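Local coordinates for protein superoxide dismutase (Candida albicans, PDB 4GUN) that probably converts superoxide radicals into hydrogen peroxide and oxygen at a manganese centre, protecting the cell from oxidative damage, at residues P11-L20 / S81-P89; I2-L10 / V41-E52. The protein carries 2 engineered substitutions. One frame throughout, in Å; residues are numbered along the deposited sequence.

Interaction 1: residues P11-L20 / S81-P89; sequences PKIDWALDAL and SLFWKNLAP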
loop_
_atom_site.group_PDB
_atom_site.type_symbol
_atom_site.label_atom_id
_atom_site.label_comp_id
_atom_site.label_asym_id
_atom_site.label_seq_id
_atom_site.Cartn_x
_atom_site.Cartn_y
_atom_site.Cartn_z
ATOM N N PRO A 11 21.906 -3.002 -19.689
ATOM C CA PRO A 11 23.258 -2.414 -19.619
ATOM C C PRO A 11 24.355 -3.479 -19.705
ATOM O O PRO A 11 24.109 -4.663 -19.443
ATOM C CB PRO A 11 23.269 -1.726 -18.251
ATOM C CG PRO A 11 22.358 -2.582 -17.409
ATOM C CD PRO A 11 21.246 -2.977 -18.366
ATOM N N LYS A 12 25.564 -3.051 -20.092
ATOM C CA LYS A 12 26.739 -3.913 -20.173
ATOM C C LYS A 12 27.259 -4.074 -18.747
ATOM O O LYS A 12 27.282 -3.088 -18.002
ATOM C CB LYS A 12 27.802 -3.256 -21.074
ATOM N N ILE A 13 27.627 -5.302 -18.345
ATOM C CA ILE A 13 28.107 -5.602 -16.975
ATOM C C ILE A 13 29.642 -5.586 -16.915
ATOM O O ILE A 13 30.274 -6.325 -17.654
ATOM C CB ILE A 13 27.514 -6.943 -16.444
ATOM C CG1 ILE A 13 26.001 -7.104 -16.756
ATOM C CG2 ILE A 13 27.838 -7.170 -14.968
ATOM C CD1 ILE A 13 25.028 -6.134 -16.067
ATOM N N ASP A 14 30.224 -4.788 -15.995
ATOM C CA ASP A 14 31.677 -4.588 -15.826
ATOM C C ASP A 14 32.436 -5.740 -15.124
ATOM O O ASP A 14 33.574 -5.553 -14.673
ATOM C CB ASP A 14 31.964 -3.237 -15.129
ATOM C CG ASP A 14 31.120 -2.057 -15.596
ATOM O OD1 ASP A 14 30.879 -1.939 -16.830
ATOM O OD2 ASP A 14 30.740 -1.223 -14.739
ATOM N N TRP A 15 31.817 -6.915 -15.033
ATOM C CA TRP A 15 32.428 -8.096 -14.428
ATOM C C TRP A 15 31.881 -9.371 -15.046
ATOM O O TRP A 15 30.774 -9.370 -15.590
ATOM C CB TRP A 15 32.294 -8.108 -12.889
ATOM C CG TRP A 15 30.998 -7.577 -12.355
ATOM C CD1 TRP A 15 30.765 -6.320 -11.883
ATOM C CD2 TRP A 15 29.774 -8.310 -12.167
ATOM N NE1 TRP A 15 29.468 -6.210 -11.440
ATOM C CE2 TRP A 15 28.834 -7.417 -11.602
ATOM C CE3 TRP A 15 29.368 -9.630 -12.454
ATOM C CZ2 TRP A 15 27.509 -7.789 -11.334
ATOM C CZ3 TRP A 15 28.061 -10.009 -12.159
ATOM C CH2 TRP A 15 27.149 -9.093 -11.607
ATOM N N ALA A 16 32.666 -10.457 -14.965
ATOM C CA ALA A 16 32.286 -11.780 -15.483
ATOM C C ALA A 16 31.204 -12.381 -14.573
ATOM O O ALA A 16 31.163 -12.072 -13.380
ATOM C CB ALA A 16 33.510 -12.684 -15.534
ATOM N N LEU A 17 30.319 -13.233 -15.127
ATOM C CA LEU A 17 29.216 -13.809 -14.346
ATOM C C LEU A 17 29.641 -14.612 -13.101
ATOM O O LEU A 17 28.934 -14.631 -12.078
ATOM C CB LEU A 17 28.318 -14.651 -15.253
ATOM C CG LEU A 17 27.562 -13.914 -16.337
ATOM C CD1 LEU A 17 27.080 -14.887 -17.408
ATOM C CD2 LEU A 17 26.378 -13.124 -15.751
ATOM N N ASP A 18 30.803 -15.241 -13.177
ATOM C CA ASP A 18 31.315 -16.060 -12.078
ATOM C C ASP A 18 32.290 -15.304 -11.135
ATOM O O ASP A 18 32.805 -15.891 -10.189
ATOM C CB ASP A 18 31.992 -17.313 -12.672
ATOM C CG ASP A 18 33.271 -17.038 -13.462
ATOM O OD1 ASP A 18 33.969 -18.010 -13.810
ATOM O OD2 ASP A 18 33.547 -15.848 -13.768
ATOM N N ALA A 19 32.534 -14.019 -11.407
ATOM C CA ALA A 19 33.501 -13.180 -10.687
ATOM C C ALA A 19 33.108 -12.773 -9.264
ATOM O O ALA A 19 33.975 -12.318 -8.517
ATOM C CB ALA A 19 33.864 -11.964 -11.538
ATOM N N LEU A 20 31.818 -12.961 -8.869
ATOM C CA LEU A 20 31.316 -12.647 -7.514
ATOM C C LEU A 20 31.350 -13.863 -6.586
ATOM O O LEU A 20 31.040 -13.743 -5.397
ATOM C CB LEU A 20 29.903 -11.985 -7.543
ATOM C CG LEU A 20 29.679 -10.794 -8.535
ATOM C CD1 LEU A 20 28.399 -10.041 -8.174
ATOM C CD2 LEU A 20 30.873 -9.807 -8.542
ATOM N N SER A 81 20.156 -1.907 -12.576
ATOM C CA SER A 81 21.278 -1.110 -13.121
ATOM C C SER A 81 22.160 -0.547 -12.008
ATOM O O SER A 81 23.392 -0.575 -12.130
ATOM C CB SER A 81 20.774 0.031 -14.007
ATOM O OG SER A 81 20.215 -0.481 -15.205
ATOM N N LEU A 82 21.532 -0.058 -10.909
ATOM C CA LEU A 82 22.249 0.438 -9.720
ATOM C C LEU A 82 22.969 -0.736 -9.063
ATOM O O LEU A 82 24.121 -0.609 -8.657
ATOM C CB LEU A 82 21.299 1.073 -8.690
ATOM C CG LEU A 82 20.647 2.423 -9.019
ATOM C CD1 LEU A 82 19.375 2.621 -8.199
ATOM C CD2 LEU A 82 21.619 3.599 -8.788
ATOM N N PHE A 83 22.283 -1.879 -8.969
ATOM C CA PHE A 83 22.818 -3.085 -8.329
ATOM C C PHE A 83 24.104 -3.577 -8.998
ATOM O O PHE A 83 25.126 -3.687 -8.316
ATOM C CB PHE A 83 21.742 -4.174 -8.254
ATOM C CG PHE A 83 22.031 -5.373 -7.382
ATOM C CD1 PHE A 83 22.345 -5.217 -6.033
ATOM C CD2 PHE A 83 21.893 -6.665 -7.883
ATOM C CE1 PHE A 83 22.574 -6.335 -5.214
ATOM C CE2 PHE A 83 22.105 -7.779 -7.058
ATOM C CZ PHE A 83 22.461 -7.609 -5.743
ATOM N N TRP A 84 24.091 -3.791 -10.323
ATOM C CA TRP A 84 25.282 -4.275 -11.031
ATOM C C TRP A 84 26.483 -3.325 -10.896
ATOM O O TRP A 84 27.623 -3.795 -10.804
ATOM C CB TRP A 84 25.024 -4.603 -12.512
ATOM C CG TRP A 84 23.701 -5.242 -12.866
ATOM C CD1 TRP A 84 22.864 -4.858 -13.871
ATOM C CD2 TRP A 84 23.106 -6.414 -12.272
ATOM N NE1 TRP A 84 21.795 -5.718 -13.954
ATOM C CE2 TRP A 84 21.891 -6.653 -12.951
ATOM C CE3 TRP A 84 23.458 -7.254 -11.197
ATOM C CZ2 TRP A 84 21.019 -7.684 -12.588
ATOM C CZ3 TRP A 84 22.611 -8.298 -10.863
ATOM C CH2 TRP A 84 21.383 -8.471 -11.522
ATOM N N LYS A 85 26.205 -1.998 -10.863
ATOM C CA LYS A 85 27.211 -0.950 -10.709
ATOM C C LYS A 85 27.792 -0.872 -9.322
ATOM O O LYS A 85 28.938 -0.428 -9.193
ATOM C CB LYS A 85 26.717 0.412 -11.224
ATOM C CG LYS A 85 26.692 0.535 -12.750
ATOM C CD LYS A 85 28.062 0.833 -13.325
ATOM C CE LYS A 85 28.031 1.261 -14.771
ATOM N NZ LYS A 85 29.366 1.751 -15.212
ATOM N N ASN A 86 27.044 -1.313 -8.276
ATOM C CA ASN A 86 27.598 -1.346 -6.914
ATOM C C ASN A 86 28.066 -2.726 -6.460
ATOM O O ASN A 86 28.213 -2.987 -5.268
ATOM C CB ASN A 86 26.806 -0.543 -5.848
ATOM C CG ASN A 86 25.423 -1.028 -5.502
ATOM O OD1 ASN A 86 24.480 -0.250 -5.501
ATOM N ND2 ASN A 86 25.275 -2.291 -5.107
ATOM N N LEU A 87 28.349 -3.597 -7.438
ATOM C CA LEU A 87 28.907 -4.919 -7.203
ATOM C C LEU A 87 30.215 -4.971 -7.967
ATOM O O LEU A 87 30.310 -4.405 -9.053
ATOM C CB LEU A 87 27.964 -6.040 -7.692
ATOM C CG LEU A 87 26.691 -6.314 -6.855
ATOM C CD1 LEU A 87 25.781 -7.286 -7.573
ATOM C CD2 LEU A 87 27.027 -6.848 -5.453
ATOM N N ALA A 88 31.222 -5.618 -7.408
ATOM C CA ALA A 88 32.536 -5.717 -8.057
ATOM C C ALA A 88 33.283 -6.931 -7.532
ATOM O O ALA A 88 33.220 -7.205 -6.325
ATOM C CB ALA A 88 33.365 -4.461 -7.785
ATOM N N PRO A 89 34.046 -7.642 -8.392
ATOM C CA PRO A 89 34.872 -8.754 -7.879
ATOM C C PRO A 89 35.863 -8.262 -6.821
ATOM O O PRO A 89 36.211 -7.069 -6.805
ATOM C CB PRO A 89 35.634 -9.248 -9.113
ATOM C CG PRO A 89 35.000 -8.612 -10.290
ATOM C CD PRO A 89 34.247 -7.418 -9.842
#

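Interaction 2: residues I2-L10 / V41-E52; sequences ITENEKISL and VNGYNAAIDALE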
loop_
_atom_site.group_PDB
_atom_site.type_symbol
_atom_site.label_atom_id
_atom_site.label_comp_id
_atom_site.label_asym_id
_atom_site.label_seq_id
_atom_site.Cartn_x
_atom_site.Cartn_y
_atom_site.Cartn_z
ATOM N N ILE A 2 5.953 3.744 -29.861
ATOM C CA ILE A 2 7.234 3.885 -29.160
ATOM C C ILE A 2 8.397 4.153 -30.126
ATOM O O ILE A 2 8.598 3.402 -31.088
ATOM C CB ILE A 2 7.526 2.729 -28.142
ATOM C CG1 ILE A 2 8.754 3.069 -27.244
ATOM C CG2 ILE A 2 7.651 1.346 -28.844
ATOM C CD1 ILE A 2 9.140 2.064 -26.155
ATOM N N THR A 3 9.157 5.218 -29.860
ATOM C CA THR A 3 10.308 5.581 -30.685
ATOM C C THR A 3 11.580 4.895 -30.162
ATOM O O THR A 3 11.593 4.337 -29.059
ATOM C CB THR A 3 10.450 7.112 -30.821
ATOM O OG1 THR A 3 10.991 7.646 -29.614
ATOM C CG2 THR A 3 9.139 7.806 -31.176
ATOM N N GLU A 4 12.639 4.941 -30.968
ATOM C CA GLU A 4 13.950 4.364 -30.689
ATOM C C GLU A 4 14.665 5.061 -29.525
ATOM O O GLU A 4 15.313 4.385 -28.726
ATOM C CB GLU A 4 14.819 4.327 -31.970
ATOM C CG GLU A 4 14.689 5.540 -32.893
ATOM C CD GLU A 4 13.576 5.480 -33.929
ATOM O OE1 GLU A 4 13.806 4.905 -35.017
ATOM O OE2 GLU A 4 12.478 6.022 -33.658
ATOM N N ASN A 5 14.516 6.398 -29.408
ATOM C CA ASN A 5 15.132 7.209 -28.346
ATOM C C ASN A 5 14.518 6.999 -26.947
ATOM O O ASN A 5 15.163 7.324 -25.947
ATOM C CB ASN A 5 15.155 8.708 -28.721
ATOM C CG ASN A 5 13.812 9.403 -28.687
ATOM O OD1 ASN A 5 13.039 9.358 -29.650
ATOM N ND2 ASN A 5 13.531 10.116 -27.602
ATOM N N GLU A 6 13.276 6.479 -26.882
ATOM C CA GLU A 6 12.551 6.236 -25.632
ATOM C C GLU A 6 12.789 4.819 -25.100
ATOM O O GLU A 6 12.500 4.557 -23.930
ATOM C CB GLU A 6 11.035 6.451 -25.827
ATOM C CG GLU A 6 10.628 7.859 -26.240
ATOM C CD GLU A 6 9.177 8.000 -26.664
ATOM O OE1 GLU A 6 8.567 6.979 -27.054
ATOM O OE2 GLU A 6 8.647 9.131 -26.601
ATOM N N LYS A 7 13.280 3.905 -25.966
ATOM C CA LYS A 7 13.524 2.500 -25.639
ATOM C C LYS A 7 14.715 2.342 -24.724
ATOM O O LYS A 7 15.755 2.945 -24.980
ATOM C CB LYS A 7 13.781 1.695 -26.924
ATOM C CG LYS A 7 12.526 1.235 -27.643
ATOM C CD LYS A 7 12.853 0.312 -28.819
ATOM C CE LYS A 7 13.091 -1.126 -28.408
ATOM N NZ LYS A 7 13.291 -2.013 -29.586
ATOM N N ILE A 8 14.578 1.516 -23.671
ATOM C CA ILE A 8 15.680 1.196 -22.763
ATOM C C ILE A 8 16.307 -0.138 -23.202
ATOM O O ILE A 8 15.668 -0.933 -23.904
ATOM C CB ILE A 8 15.286 1.194 -21.253
ATOM C CG1 ILE A 8 14.272 0.079 -20.914
ATOM C CG2 ILE A 8 14.801 2.595 -20.807
ATOM C CD1 ILE A 8 14.153 -0.285 -19.483
ATOM N N SER A 9 17.554 -0.383 -22.785
ATOM C CA SER A 9 18.240 -1.619 -23.142
ATOM C C SER A 9 18.980 -2.187 -21.955
ATOM O O SER A 9 19.185 -1.491 -20.958
ATOM C CB SER A 9 19.147 -1.403 -24.354
ATOM O OG SER A 9 20.167 -0.458 -24.088
ATOM N N LEU A 10 19.329 -3.467 -22.028
ATOM C CA LEU A 10 20.058 -4.130 -20.959
ATOM C C LEU A 10 21.456 -3.508 -20.868
ATOM O O LEU A 10 22.128 -3.454 -21.893
ATOM C CB LEU A 10 20.157 -5.640 -21.248
ATOM C CG LEU A 10 20.744 -6.522 -20.143
ATOM C CD1 LEU A 10 19.767 -6.685 -19.012
ATOM C CD2 LEU A 10 21.106 -7.906 -20.698
ATOM N N VAL A 41 13.359 -4.830 -18.851
ATOM C CA VAL A 41 13.691 -4.044 -20.058
ATOM C C VAL A 41 12.510 -4.133 -21.063
ATOM O O VAL A 41 12.060 -3.117 -21.625
ATOM C CB VAL A 41 15.038 -4.518 -20.702
ATOM C CG1 VAL A 41 15.228 -3.933 -22.116
ATOM C CG2 VAL A 41 16.230 -4.155 -19.818
ATOM N N ASN A 42 12.031 -5.369 -21.284
ATOM C CA ASN A 42 10.936 -5.660 -22.194
ATOM C C ASN A 42 9.605 -5.095 -21.704
ATOM O O ASN A 42 8.869 -4.488 -22.495
ATOM C CB ASN A 42 10.854 -7.171 -22.459
ATOM C CG ASN A 42 12.007 -7.659 -23.307
ATOM O OD1 ASN A 42 12.634 -6.880 -24.038
ATOM N ND2 ASN A 42 12.291 -8.965 -23.262
ATOM N N GLY A 43 9.339 -5.278 -20.403
ATOM C CA GLY A 43 8.136 -4.815 -19.744
ATOM C C GLY A 43 7.999 -3.309 -19.817
ATOM O O GLY A 43 6.922 -2.811 -20.139
ATOM N N TYR A 44 9.097 -2.573 -19.588
ATOM C CA TYR A 44 9.049 -1.117 -19.700
ATOM C C TYR A 44 8.788 -0.675 -21.134
ATOM O O TYR A 44 7.899 0.147 -21.347
ATOM C CB TYR A 44 10.305 -0.428 -19.105
ATOM C CG TYR A 44 10.302 1.082 -19.244
ATOM C CD1 TYR A 44 9.695 1.891 -18.286
ATOM C CD2 TYR A 44 10.929 1.703 -20.319
ATOM C CE1 TYR A 44 9.669 3.280 -18.423
ATOM C CE2 TYR A 44 10.894 3.088 -20.476
ATOM C CZ TYR A 44 10.271 3.875 -19.520
ATOM O OH TYR A 44 10.268 5.238 -19.677
ATOM N N ASN A 45 9.534 -1.210 -22.117
ATOM C CA ASN A 45 9.331 -0.778 -23.514
ATOM C C ASN A 45 7.912 -1.070 -24.044
ATOM O O ASN A 45 7.358 -0.251 -24.787
ATOM C CB ASN A 45 10.446 -1.273 -24.444
ATOM C CG ASN A 45 11.834 -0.798 -24.077
ATOM O OD1 ASN A 45 12.045 0.324 -23.608
ATOM N ND2 ASN A 45 12.819 -1.657 -24.267
ATOM N N ALA A 46 7.308 -2.196 -23.614
ATOM C CA ALA A 46 5.938 -2.563 -23.983
ATOM C C ALA A 46 4.937 -1.652 -23.275
ATOM O O ALA A 46 3.994 -1.204 -23.928
ATOM C CB ALA A 46 5.655 -4.021 -23.636
ATOM N N ALA A 47 5.149 -1.353 -21.964
ATOM C CA ALA A 47 4.278 -0.462 -21.165
ATOM C C ALA A 47 4.249 0.933 -21.740
ATOM O O ALA A 47 3.183 1.556 -21.761
ATOM C CB ALA A 47 4.736 -0.406 -19.711
ATOM N N ILE A 48 5.405 1.433 -22.203
ATOM C CA ILE A 48 5.486 2.766 -22.808
ATOM C C ILE A 48 4.705 2.823 -24.122
ATOM O O ILE A 48 4.012 3.810 -24.379
ATOM C CB ILE A 48 6.949 3.291 -22.914
ATOM C CG1 ILE A 48 7.465 3.787 -21.540
ATOM C CG2 ILE A 48 7.138 4.374 -24.013
ATOM C CD1 ILE A 48 6.511 4.663 -20.684
ATOM N N ASP A 49 4.805 1.757 -24.929
ATOM C CA ASP A 49 4.094 1.671 -26.200
ATOM C C ASP A 49 2.574 1.659 -25.936
ATOM O O ASP A 49 1.811 2.355 -26.630
ATOM C CB ASP A 49 4.528 0.412 -26.970
ATOM C CG ASP A 49 4.055 0.383 -28.411
ATOM O OD1 ASP A 49 3.926 -0.727 -28.967
ATOM O OD2 ASP A 49 3.822 1.473 -28.985
ATOM N N ALA A 50 2.145 0.888 -24.902
ATOM C CA ALA A 50 0.735 0.788 -24.521
ATOM C C ALA A 50 0.198 2.146 -24.015
ATOM O O ALA A 50 -0.931 2.532 -24.340
ATOM C CB ALA A 50 0.553 -0.299 -23.471
ATOM N N LEU A 51 1.036 2.876 -23.262
ATOM C CA LEU A 51 0.739 4.180 -22.667
ATOM C C LEU A 51 0.471 5.267 -23.716
ATOM O O LEU A 51 -0.524 5.983 -23.593
ATOM C CB LEU A 51 1.886 4.593 -21.714
ATOM C CG LEU A 51 1.651 5.743 -20.707
ATOM C CD1 LEU A 51 2.071 7.084 -21.271
ATOM C CD2 LEU A 51 0.235 5.727 -20.106
ATOM N N GLU A 52 1.335 5.389 -24.737
ATOM C CA GLU A 52 1.175 6.395 -25.806
ATOM C C GLU A 52 -0.105 6.185 -26.610
ATOM O O GLU A 52 -0.806 7.154 -26.925
ATOM C CB GLU A 52 2.417 6.455 -26.704
ATOM C CG GLU A 52 3.647 6.879 -25.918
ATOM C CD GLU A 52 4.992 6.705 -26.589
ATOM O OE1 GLU A 52 5.120 5.839 -27.482
ATOM O OE2 GLU A 52 5.942 7.401 -26.170
HETATM O O HOH W 1 11.676 6.173 -21.935
#

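Interaction 1: residues P11-L20 / S81-P89
The irregular segment 11-20 runs past the C-terminal end of helix 60-85 and the turn after it, from Pro-11 beside Ser-81 to Leu-20 beside Pro-89, where the CA atoms are 5.3 Å apart. This is the alpha-hairpin domain of an iron/manganese superoxide dismutase. Trp-15 and Trp-84 carry the contact, and their side chains cross at about a right angle. Trp-15 NE1 donates to Trp-84 O at 3.1 Å, with an N-H...acceptor angle of 158°. The acceptor lies in the plane of the indole, and the donor lies in the carbonyl plane. Trp-15 CG sits between its backbone N and carbonyl carbon (chi1 37°). This swings the indole toward the helix end, with CB against the Pro-89 ring. Within the loop, Ile-13 CG2 covers the centre of one indole face, and Leu-20 CD2 lies over the opposite face, nearer its rim. The other branch of Ile-13 reaches the Trp-84 ring: CD1 rests over one face, 3.3 Å from Trp-84 CD1. Trp-84 thereby joins the loop to the metal site. Its ring meets the manganese ligand His-32 edge-to-face, and its NE1 is hydrogen-bonded to His-37. Leu-20 CD1 packs on Leu-87 CD1 at 3.8 Å. Leu-87 CD1 in turn lies over the centre of one face of the Phe-83 ring. Ala-19 CB touches Pro-89 CG. On the exposed side, Lys-85 bends at chi2 (-80°) and its chain crosses that of Asp-14. They form a salt bridge whose hydrogen bond is weak, with Lys-85 NZ 3.3 Å from Asp-14 OD2.

Interaction 2: residues I2-L10 / V41-E52
Asn-45 has CG anti to its carbonyl carbon (chi1 -60°), which aims its amide at Ile-8, while Ile-8 CG1 takes the position between backbone N and carbonyl carbon (chi1 65°) and turns onto the Tyr-44 ring. The N-terminal arm 2-10 lies along helix 26-56, the first helix of the superoxide dismutase alpha-hairpin. Asn-45 grips Ile-8 at both backbone polar groups. Ile-8 N donates to Asn-45 OD1 at 2.8 Å, and Asn-45 ND2 donates to Ile-8 O at 3.0 Å. Both bonds are nearly straight, so the pair should hold the side-chain amide in one rotation. Ile-8 CG1 is 3.8 Å from Tyr-44 CD2, and Ile-8 CD1 reaches Val-41 CA. Val-41 CG2 faces the backbone of Leu-10. One water accepts from Tyr-44 OH and donates to Glu-6 O, tying the arm to the ring. At the far end, Ile-2 CD1 packs on Ile-48 CG2 at 3.7 Å. Glu-6 and Glu-52 approach from opposite directions, with Glu-6 OE1 only 2.8 Å from Glu-52 OE2. The two like charges are close together, which would probably raise the proton affinity of one of them. Val-55 of the second subunit packs on Glu-6 and Ile-48. Ile-2 N donates to Asp-49 OD2 at 3.2 Å, from above the carboxylate plane, and more weakly to Glu-52 OE1 at 3.3 Å.

Segments 2-10 and 11-20 are consecutive, so one N-terminal arm makes both contacts. In interaction 2 it follows helix 26-56. In interaction 1 it has moved on to the end of helix 60-85, the second helix of the hairpin. The centres are about 24 Å apart. Interaction 1 is nearer the middle of the chain and, through Trp-84, the manganese site. It relies mainly on aromatic and aliphatic packing, helped by an indole N-H bond to a backbone carbonyl and a salt bridge at the surface. No other subunit touches it. Interaction 2 is more peripheral, beside the second subunit. It relies more on polar groups: a side-chain amide, a bridging water and carboxylates. Both are only partly buried, with charged residues at their margins.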